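Local coordinates for protein putative TetR-family transcriptional regulator (Syntrophomonas wolfei subsp. wolfei, PDB 3LWJ) that probably binds DNA through a predicted helix-turn-helix motif, as a putative transcriptional regulator of the TetR family, at residues D66-I71 with D129-F134; D58-L63 with Q122-F127; T92-M97 with E181-V186. All coordinates share one frame; numbering follows the deposited sequence.

Interaction 1. Residues D66-I71 with D129-F134; sequences DFAKQI and DRLLEF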
loop_
_atom_site.group_PDB
_atom_site.type_symbol
_atom_site.label_atom_id
_atom_site.label_comp_id
_atom_site.label_asym_id
_atom_site.label_seq_id
_atom_site.Cartn_x
_atom_site.Cartn_y
_atom_site.Cartn_z
ATOM N N ASP A 66 7.915 11.676 -15.023
ATOM C CA ASP A 66 8.805 10.920 -15.889
ATOM C C ASP A 66 8.580 9.431 -15.678
ATOM O O ASP A 66 8.573 8.670 -16.622
ATOM C CB ASP A 66 10.242 11.266 -15.554
ATOM C CG ASP A 66 10.642 12.673 -16.055
ATOM O OD1 ASP A 66 9.771 13.374 -16.606
ATOM O OD2 ASP A 66 11.811 13.085 -15.888
ATOM N N PHE A 67 8.384 9.040 -14.423
ATOM C CA PHE A 67 8.193 7.638 -14.036
ATOM C C PHE A 67 6.897 7.085 -14.633
ATOM O O PHE A 67 6.896 6.038 -15.272
ATOM C CB PHE A 67 8.169 7.583 -12.510
ATOM C CG PHE A 67 8.477 6.235 -11.867
ATOM C CD1 PHE A 67 9.144 5.199 -12.532
ATOM C CD2 PHE A 67 8.138 6.056 -10.527
ATOM C CE1 PHE A 67 9.436 4.011 -11.870
ATOM C CE2 PHE A 67 8.430 4.874 -9.861
ATOM C CZ PHE A 67 9.091 3.846 -10.537
ATOM N N ALA A 68 5.794 7.798 -14.418
ATOM C CA ALA A 68 4.487 7.419 -15.002
ATOM C C ALA A 68 4.604 7.316 -16.515
ATOM O O ALA A 68 4.062 6.416 -17.130
ATOM C CB ALA A 68 3.378 8.462 -14.629
ATOM N N LYS A 69 5.303 8.271 -17.100
ATOM C CA LYS A 69 5.449 8.345 -18.518
ATOM C C LYS A 69 6.189 7.116 -19.063
ATOM O O LYS A 69 5.831 6.580 -20.114
ATOM C CB LYS A 69 6.189 9.629 -18.901
ATOM C CG LYS A 69 6.211 9.847 -20.388
ATOM C CD LYS A 69 6.965 11.089 -20.804
ATOM C CE LYS A 69 6.871 11.226 -22.322
ATOM N NZ LYS A 69 7.769 12.275 -22.822
ATOM N N GLN A 70 7.225 6.690 -18.359
ATOM C CA GLN A 70 7.996 5.507 -18.768
ATOM C C GLN A 70 7.186 4.186 -18.631
ATOM O O GLN A 70 7.231 3.321 -19.519
ATOM C CB GLN A 70 9.291 5.452 -17.962
ATOM C CG GLN A 70 10.307 4.382 -18.378
ATOM C CD GLN A 70 11.446 4.268 -17.360
ATOM O OE1 GLN A 70 11.612 5.149 -16.500
ATOM N NE2 GLN A 70 12.213 3.172 -17.433
ATOM N N ILE A 71 6.426 4.059 -17.535
ATOM C CA ILE A 71 5.500 2.932 -17.328
ATOM C C ILE A 71 4.449 2.880 -18.467
ATOM O O ILE A 71 4.276 1.847 -19.127
ATOM C CB ILE A 71 4.777 3.039 -15.927
ATOM C CG1 ILE A 71 5.792 2.918 -14.768
ATOM C CG2 ILE A 71 3.675 1.982 -15.775
ATOM C CD1 ILE A 71 5.197 3.220 -13.382
ATOM N N ASP A 129 -3.096 8.585 -9.597
ATOM C CA ASP A 129 -4.336 8.848 -10.373
ATOM C C ASP A 129 -4.076 8.641 -11.854
ATOM O O ASP A 129 -4.945 8.123 -12.597
ATOM C CB ASP A 129 -4.867 10.288 -10.142
ATOM C CG ASP A 129 -5.629 10.451 -8.825
ATOM O OD1 ASP A 129 -5.863 9.446 -8.085
ATOM O OD2 ASP A 129 -6.005 11.610 -8.522
ATOM N N ARG A 130 -2.885 9.029 -12.294
ATOM C CA ARG A 130 -2.513 8.882 -13.708
ATOM C C ARG A 130 -2.414 7.413 -14.115
ATOM O O ARG A 130 -2.957 7.013 -15.154
ATOM C CB ARG A 130 -1.175 9.560 -13.979
ATOM C CG ARG A 130 -0.746 9.542 -15.448
ATOM C CD ARG A 130 0.365 10.523 -15.678
ATOM N NE ARG A 130 0.961 10.409 -17.009
ATOM C CZ ARG A 130 2.120 10.962 -17.340
ATOM N NH1 ARG A 130 2.819 11.667 -16.443
ATOM N NH2 ARG A 130 2.590 10.808 -18.563
ATOM N N LEU A 131 -1.723 6.627 -13.290
ATOM C CA LEU A 131 -1.648 5.188 -13.486
ATOM C C LEU A 131 -3.049 4.544 -13.395
ATOM O O LEU A 131 -3.425 3.743 -14.248
ATOM C CB LEU A 131 -0.698 4.563 -12.467
ATOM C CG LEU A 131 0.783 4.898 -12.587
ATOM C CD1 LEU A 131 1.482 4.137 -11.511
ATOM C CD2 LEU A 131 1.396 4.625 -14.011
ATOM N N LEU A 132 -3.826 4.916 -12.378
ATOM C CA LEU A 132 -5.174 4.373 -12.223
ATOM C C LEU A 132 -6.085 4.616 -13.434
ATOM O O LEU A 132 -6.796 3.685 -13.881
ATOM C CB LEU A 132 -5.857 4.890 -10.944
ATOM C CG LEU A 132 -5.268 4.318 -9.646
ATOM C CD1 LEU A 132 -5.649 5.229 -8.435
ATOM C CD2 LEU A 132 -5.713 2.870 -9.430
ATOM N N GLU A 133 -6.050 5.835 -13.979
ATOM C CA GLU A 133 -6.811 6.177 -15.169
ATOM C C GLU A 133 -6.344 5.342 -16.357
ATOM O O GLU A 133 -7.147 4.767 -17.066
ATOM C CB GLU A 133 -6.712 7.685 -15.500
ATOM C CG GLU A 133 -7.594 8.613 -14.619
ATOM N N PHE A 134 -5.042 5.241 -16.574
ATOM C CA PHE A 134 -4.544 4.359 -17.633
ATOM C C PHE A 134 -5.013 2.910 -17.453
ATOM O O PHE A 134 -5.483 2.282 -18.392
ATOM C CB PHE A 134 -3.013 4.381 -17.664
ATOM C CG PHE A 134 -2.426 3.665 -18.837
ATOM C CD1 PHE A 134 -2.739 4.067 -20.141
ATOM C CD2 PHE A 134 -1.573 2.570 -18.652
ATOM C CE1 PHE A 134 -2.194 3.410 -21.244
ATOM C CE2 PHE A 134 -1.048 1.897 -19.734
ATOM C CZ PHE A 134 -1.345 2.309 -21.036
#

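Interaction 2. Residues D58-L63 with Q122-F127; sequences DILKNL and QCLKQF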
loop_
_atom_site.group_PDB
_atom_site.type_symbol
_atom_site.label_atom_id
_atom_site.label_comp_id
_atom_site.label_asym_id
_atom_site.label_seq_id
_atom_site.Cartn_x
_atom_site.Cartn_y
_atom_site.Cartn_z
ATOM N N ASP A 58 8.156 20.313 -6.341
ATOM C CA ASP A 58 8.213 20.439 -7.791
ATOM C C ASP A 58 9.154 19.369 -8.344
ATOM O O ASP A 58 8.907 18.813 -9.408
ATOM C CB ASP A 58 8.668 21.845 -8.210
ATOM C CG ASP A 58 7.567 22.892 -8.048
ATOM O OD1 ASP A 58 6.407 22.610 -8.415
ATOM O OD2 ASP A 58 7.860 24.003 -7.567
ATOM N N ILE A 59 10.231 19.077 -7.609
ATOM C CA ILE A 59 11.194 18.067 -8.074
ATOM C C ILE A 59 10.562 16.663 -8.023
ATOM O O ILE A 59 10.597 15.925 -9.014
ATOM C CB ILE A 59 12.545 18.131 -7.318
ATOM C CG1 ILE A 59 13.333 19.363 -7.783
ATOM C CG2 ILE A 59 13.368 16.884 -7.590
ATOM C CD1 ILE A 59 14.413 19.800 -6.863
ATOM N N LEU A 60 9.919 16.348 -6.898
ATOM C CA LEU A 60 9.228 15.088 -6.715
ATOM C C LEU A 60 8.160 14.912 -7.804
ATOM O O LEU A 60 8.115 13.852 -8.410
ATOM C CB LEU A 60 8.634 14.991 -5.284
ATOM C CG LEU A 60 7.955 13.671 -4.883
ATOM C CD1 LEU A 60 8.945 12.533 -4.936
ATOM C CD2 LEU A 60 7.254 13.695 -3.510
ATOM N N LYS A 61 7.320 15.931 -8.079
ATOM C CA LYS A 61 6.297 15.801 -9.159
ATOM C C LYS A 61 6.940 15.461 -10.502
ATOM O O LYS A 61 6.407 14.660 -11.278
ATOM C CB LYS A 61 5.417 17.072 -9.351
ATOM C CG LYS A 61 4.329 17.325 -8.264
ATOM C CD LYS A 61 3.422 18.572 -8.571
ATOM C CE LYS A 61 3.018 19.405 -7.300
ATOM N NZ LYS A 61 1.680 19.086 -6.602
ATOM N N ASN A 62 8.060 16.120 -10.786
ATOM C CA ASN A 62 8.770 15.924 -12.043
ATOM C C ASN A 62 9.408 14.514 -12.129
ATOM O O ASN A 62 9.352 13.874 -13.171
ATOM C CB ASN A 62 9.785 17.054 -12.280
ATOM C CG ASN A 62 9.134 18.349 -12.838
ATOM O OD1 ASN A 62 9.250 18.635 -14.018
ATOM N ND2 ASN A 62 8.444 19.114 -11.982
ATOM N N LEU A 63 9.997 14.034 -11.040
ATOM C CA LEU A 63 10.505 12.651 -10.971
ATOM C C LEU A 63 9.379 11.643 -11.235
ATOM O O LEU A 63 9.555 10.709 -11.985
ATOM C CB LEU A 63 11.126 12.373 -9.596
ATOM C CG LEU A 63 12.484 13.014 -9.319
ATOM C CD1 LEU A 63 12.791 12.994 -7.834
ATOM C CD2 LEU A 63 13.579 12.329 -10.115
ATOM N N GLN A 122 -0.237 14.697 -1.953
ATOM C CA GLN A 122 -0.804 15.333 -3.155
ATOM C C GLN A 122 0.047 14.945 -4.383
ATOM O O GLN A 122 -0.479 14.668 -5.434
ATOM C CB GLN A 122 -0.892 16.882 -3.012
ATOM C CG GLN A 122 -2.032 17.435 -2.080
ATOM C CD GLN A 122 -1.927 18.954 -1.732
ATOM O OE1 GLN A 122 -2.802 19.500 -1.045
ATOM N NE2 GLN A 122 -0.873 19.627 -2.215
ATOM N N CYS A 123 1.379 14.966 -4.250
ATOM C CA CYS A 123 2.244 14.588 -5.384
ATOM C C CYS A 123 2.049 13.116 -5.750
ATOM O O CYS A 123 1.938 12.757 -6.914
ATOM C CB CYS A 123 3.716 14.776 -5.064
ATOM S SG CYS A 123 4.225 16.460 -4.701
ATOM N N LEU A 124 2.029 12.237 -4.753
ATOM C CA LEU A 124 1.873 10.818 -5.053
ATOM C C LEU A 124 0.498 10.600 -5.663
ATOM O O LEU A 124 0.352 9.724 -6.477
ATOM C CB LEU A 124 2.115 9.931 -3.832
ATOM C CG LEU A 124 3.576 9.451 -3.684
ATOM C CD1 LEU A 124 4.580 10.624 -3.464
ATOM C CD2 LEU A 124 3.691 8.448 -2.561
ATOM N N LYS A 125 -0.486 11.440 -5.290
ATOM C CA LYS A 125 -1.869 11.271 -5.775
ATOM C C LYS A 125 -1.956 11.536 -7.263
ATOM O O LYS A 125 -2.644 10.829 -7.978
ATOM C CB LYS A 125 -2.893 12.131 -5.002
ATOM C CG LYS A 125 -4.358 11.742 -5.332
ATOM C CD LYS A 125 -5.409 12.577 -4.540
ATOM C CE LYS A 125 -6.813 12.263 -4.997
ATOM N NZ LYS A 125 -7.057 12.674 -6.426
ATOM N N GLN A 126 -1.197 12.512 -7.737
ATOM C CA GLN A 126 -1.189 12.805 -9.162
ATOM C C GLN A 126 -0.559 11.668 -9.969
ATOM O O GLN A 126 -1.065 11.284 -11.013
ATOM C CB GLN A 126 -0.504 14.160 -9.420
ATOM C CG GLN A 126 -1.263 15.274 -8.741
ATOM C CD GLN A 126 -0.684 16.658 -8.969
ATOM O OE1 GLN A 126 -0.080 16.930 -10.015
ATOM N NE2 GLN A 126 -0.883 17.552 -7.984
ATOM N N PHE A 127 0.543 11.137 -9.466
ATOM C CA PHE A 127 1.210 9.978 -10.050
ATOM C C PHE A 127 0.255 8.748 -10.073
ATOM O O PHE A 127 -0.058 8.191 -11.126
ATOM C CB PHE A 127 2.489 9.720 -9.247
ATOM C CG PHE A 127 3.158 8.436 -9.571
ATOM C CD1 PHE A 127 3.804 8.276 -10.782
ATOM C CD2 PHE A 127 3.152 7.391 -8.669
ATOM C CE1 PHE A 127 4.420 7.098 -11.107
ATOM C CE2 PHE A 127 3.774 6.188 -8.992
ATOM C CZ PHE A 127 4.417 6.049 -10.211
HETATM O O HOH W 1 2.230 19.048 -3.432
#

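Interaction 3. Residues T92-M97 with E181-V186; sequences TKRLTM and EMIEMV. With EDO (1,2-ethanediol), chain B.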
loop_
_atom_site.group_PDB
_atom_site.type_symbol
_atom_site.label_atom_id
_atom_site.label_comp_id
_atom_site.label_asym_id
_atom_site.label_seq_id
_atom_site.Cartn_x
_atom_site.Cartn_y
_atom_site.Cartn_z
ATOM N N THR A 92 1.935 -7.078 -19.028
ATOM C CA THR A 92 2.089 -5.666 -18.678
ATOM C C THR A 92 2.474 -5.494 -17.181
ATOM O O THR A 92 3.138 -4.541 -16.828
ATOM C CB THR A 92 0.875 -4.790 -19.013
ATOM O OG1 THR A 92 -0.353 -5.384 -18.525
ATOM C CG2 THR A 92 0.784 -4.567 -20.543
ATOM N N LYS A 93 2.077 -6.443 -16.342
ATOM C CA LYS A 93 2.399 -6.344 -14.909
ATOM C C LYS A 93 3.892 -6.621 -14.741
ATOM O O LYS A 93 4.592 -5.870 -14.087
ATOM C CB LYS A 93 1.532 -7.296 -14.098
ATOM C CG LYS A 93 0.039 -7.162 -14.319
ATOM C CD LYS A 93 -0.468 -5.752 -14.158
ATOM C CE LYS A 93 -1.888 -5.662 -14.645
ATOM N NZ LYS A 93 -2.014 -5.624 -16.140
ATOM N N ARG A 94 4.408 -7.635 -15.429
ATOM C CA ARG A 94 5.850 -7.832 -15.436
ATOM C C ARG A 94 6.610 -6.599 -15.957
ATOM O O ARG A 94 7.554 -6.129 -15.307
ATOM C CB ARG A 94 6.243 -9.087 -16.201
ATOM C CG ARG A 94 7.710 -9.150 -16.466
ATOM C CD ARG A 94 8.274 -10.567 -16.640
ATOM N NE ARG A 94 7.398 -11.513 -17.318
ATOM C CZ ARG A 94 7.261 -12.787 -16.966
ATOM N NH1 ARG A 94 7.938 -13.257 -15.921
ATOM N NH2 ARG A 94 6.451 -13.599 -17.661
ATOM N N LEU A 95 6.203 -6.068 -17.111
ATOM C CA LEU A 95 6.792 -4.819 -17.603
ATOM C C LEU A 95 6.809 -3.739 -16.564
ATOM O O LEU A 95 7.829 -3.071 -16.410
ATOM C CB LEU A 95 6.049 -4.229 -18.814
ATOM C CG LEU A 95 6.420 -4.756 -20.167
ATOM C CD1 LEU A 95 5.590 -4.035 -21.228
ATOM C CD2 LEU A 95 7.934 -4.628 -20.406
ATOM N N THR A 96 5.675 -3.517 -15.885
ATOM C CA THR A 96 5.607 -2.440 -14.917
ATOM C C THR A 96 6.606 -2.711 -13.815
ATOM O O THR A 96 7.332 -1.812 -13.402
ATOM C CB THR A 96 4.204 -2.288 -14.284
ATOM O OG1 THR A 96 3.242 -2.026 -15.304
ATOM C CG2 THR A 96 4.212 -1.178 -13.258
HETATM N N MSE A 97 6.637 -3.952 -13.344
HETATM C CA MSE A 97 7.517 -4.315 -12.215
HETATM C C MSE A 97 8.991 -4.092 -12.661
HETATM O O MSE A 97 9.850 -3.670 -11.858
HETATM C CB MSE A 97 7.295 -5.775 -11.710
HETATM C CG MSE A 97 6.024 -6.132 -10.727
HETATM SE SE MSE A 97 5.238 -4.523 -9.954
HETATM C CE MSE A 97 6.079 -4.550 -8.196
ATOM N N GLU A 181 10.764 -13.006 -6.487
ATOM C CA GLU A 181 9.596 -13.307 -5.681
ATOM C C GLU A 181 8.525 -12.244 -5.836
ATOM O O GLU A 181 7.356 -12.568 -5.850
ATOM C CB GLU A 181 9.992 -13.453 -4.212
ATOM C CG GLU A 181 10.732 -14.744 -3.949
ATOM C CD GLU A 181 11.391 -14.784 -2.582
ATOM O OE1 GLU A 181 11.611 -13.730 -1.929
ATOM O OE2 GLU A 181 11.673 -15.898 -2.147
HETATM N N MSE A 182 8.925 -10.981 -5.988
HETATM C CA MSE A 182 7.973 -9.889 -6.150
HETATM C C MSE A 182 7.291 -9.986 -7.487
HETATM O O MSE A 182 6.081 -9.854 -7.594
HETATM C CB MSE A 182 8.685 -8.551 -6.058
HETATM C CG MSE A 182 7.896 -7.349 -6.548
HETATM SE SE MSE A 182 9.006 -5.711 -6.691
HETATM C CE MSE A 182 10.096 -6.178 -8.231
ATOM N N ILE A 183 8.083 -10.246 -8.519
ATOM C CA ILE A 183 7.541 -10.368 -9.858
ATOM C C ILE A 183 6.574 -11.568 -9.879
ATOM O O ILE A 183 5.407 -11.417 -10.305
ATOM C CB ILE A 183 8.663 -10.477 -10.917
ATOM C CG1 ILE A 183 9.434 -9.150 -10.985
ATOM C CG2 ILE A 183 8.089 -10.848 -12.284
ATOM C CD1 ILE A 183 10.768 -9.229 -11.817
ATOM N N GLU A 184 7.015 -12.715 -9.336
ATOM C CA GLU A 184 6.174 -13.946 -9.324
ATOM C C GLU A 184 4.849 -13.723 -8.595
ATOM O O GLU A 184 3.800 -14.121 -9.082
ATOM C CB GLU A 184 6.919 -15.148 -8.709
ATOM C CG GLU A 184 6.037 -16.387 -8.468
HETATM N N MSE A 185 4.907 -13.075 -7.435
HETATM C CA MSE A 185 3.695 -12.812 -6.657
HETATM C C MSE A 185 2.700 -12.026 -7.477
HETATM O O MSE A 185 1.508 -12.343 -7.509
HETATM C CB MSE A 185 4.052 -11.999 -5.408
HETATM C CG MSE A 185 2.849 -11.546 -4.554
HETATM SE SE MSE A 185 3.461 -10.453 -3.104
HETATM C CE MSE A 185 4.367 -11.853 -2.155
ATOM N N VAL A 186 3.189 -10.945 -8.078
ATOM C CA VAL A 186 2.338 -10.058 -8.796
ATOM C C VAL A 186 1.711 -10.786 -9.986
ATOM O O VAL A 186 0.521 -10.670 -10.220
ATOM C CB VAL A 186 3.086 -8.791 -9.198
ATOM C CG1 VAL A 186 2.302 -8.024 -10.183
ATOM C CG2 VAL A 186 3.424 -7.881 -7.947
HETATM C C1 EDO B . -3.900 -1.819 -17.317
HETATM O O1 EDO B . -2.778 -1.746 -18.236
HETATM C C2 EDO B . -4.103 -3.070 -16.455
HETATM O O2 EDO B . -4.372 -4.283 -17.183
#

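Interaction 1. Residues D66-I71 with D129-F134
Arg130 lays its guanidinium group over the backbone turn of Ala68 and Lys69, so that the two helices meet through the flank of a long polar side chain as well as through aliphatic carbon. Arg130 CG stands anti to its own backbone N (chi1 -176°) and the chain stays extended as far as NE, which carries the group from helix 118-144 over to helix 56-79. Ala68 CB sits over one face of the guanidinium, 3.7 Å from Arg130 NH1 and nearly as close to CD, NE and CZ. Over the same face, offset toward the edge of the group, Lys69 N stands 3.8 Å above the plane. Arg130 NH2 rests against CA and CB of Lys69, while NH1 makes a weak hydrogen bond to the backbone oxygen of Glu65, one turn before Lys69 on helix 56-79. The extended Lys69 chain runs beside that of Arg130 in the same direction, yet its NZ ends 6.9 Å from Arg130 NH2, which probably limits the repulsion between the like charges.

Deeper in, Leu131 crosses Ile71 at about a right angle. Its CG lies anti to the carbonyl carbon (chi1 -68°), and CD2 is the branch that does the touching: it comes 3.9 Å from Ile71 CG2, also meets Ile71 CD1, and lies 4.4 Å from Ala68 CB. Leu161 of helix 153-173 packs on Leu131 and Val99 of helix 85-102 on Ile71, which buries this aliphatic layer. The segment axes, 10.3 Å apart, run nearly parallel at 18°. This near-parallel packing is part of the all-helical bundle that follows the helix-turn-helix region in TetR-family regulators.

Interaction 2. Residues D58-L63 with Q122-F127
Leu60 packs on Cys123 and Leu124 where helix 56-79, which follows the predicted helix-turn-helix motif of this TetR-family protein, runs alongside helix 118-144 of the helical bundle. The segment axes are 9.5 Å apart and nearly parallel, at 17°.

The apolar contacts come from one branch of Leu60. Its first torsion swings CG away from its own backbone N, which brings CD2 to 4.0 Å from Cys123 CB and, in the conformer modelled here, to 4.1 Å from Leu124 CD1. Tyr30 also touches Leu60, and Tyr110 and Val113 of helix 104-113 touch Leu124.

Sulfur and aliphatic carbon meet next. Cys123 SG lies 3.7 Å from Lys61 CG, and the lysine chain, bent at its last two torsions, curls past the thiol so that CE and NZ also come near it. The aliphatic stem of the lysine thus lies against the thiol of the buried Cys123.

The polar contacts lie at the outer margin. The Lys61 ammonium swings over toward the end of Gln126, with the two side chains crossing at a slant. There a water accepts a hydrogen bond from Lys61 NZ at 3.2 Å.

Interaction 3. Residues T92-M97 with E181-V186
Met97 and Met182, both selenomethionine here, meet where Met97 CE lies 3.5 Å from Met182 SE and close to Met182 CG. Their chains cross at a slant, and the bends of Met97 at chi2 (-15°) and chi3 turn its methyl toward the other selenium. Nearer its backbone, Met97 CB touches Ile183 CG1 at 4.1 Å. Met97 and Val186 reach toward each other, Met97 CG lying 4.2 Å from Val186 CG2. The other branch of Val186, CG1, rests 4.1 Å from Lys93 CB, and Arg94 NH1 lies beside Ile183 CG2.

Farther out, Ser167 of helix 153-173 touches Met97, Met182 and Val186, while a salt bridge to Glu91 holds Arg94. Lys93 starts toward Val186, then bends at chi2 (-52°), which leads its ammonium away from the apolar layer. There NZ donates to Phe89 O, to Thr92 OG1 at 2.9 Å, and weakly to O2 of a 1,2-ethanediol, probably from the crystallisation liquor and also bonded to Asn138. An alanine in place of Lys93 would keep the CB contact but is likely to leave Phe89 O and Thr92 OG1 without this donor.

Segments 92-97 and 181-186 run roughly antiparallel (151°) in the helical bundle, apart from the predicted helix-turn-helix motif. With no hydrogen bond between them, dispersion forces and shape chiefly join them, and the lysine ammonium finds its main partners within its own helix.

Overall arrangement
Interactions 1 and 2 join the same two helices, 56-79 and 118-144, at successive levels with centres 11 Å apart; Phe127 bridges them by packing on Phe67 and Ala68. Interaction 3 joins a different, antiparallel pair on the opposite side of the chain's centre from interaction 2, about 23 Å between centres, and it touches interaction 1 where Ile71 meets Thr96. Each contact is largely buried. Interactions 1 and 2 nevertheless combine an apolar inner side with an outer side of long polar chains, with a water on Lys61 in interaction 2. Interaction 3 is more uniformly apolar, with selenomethionines at its centre and its lysine ammonium turned back into its own helix.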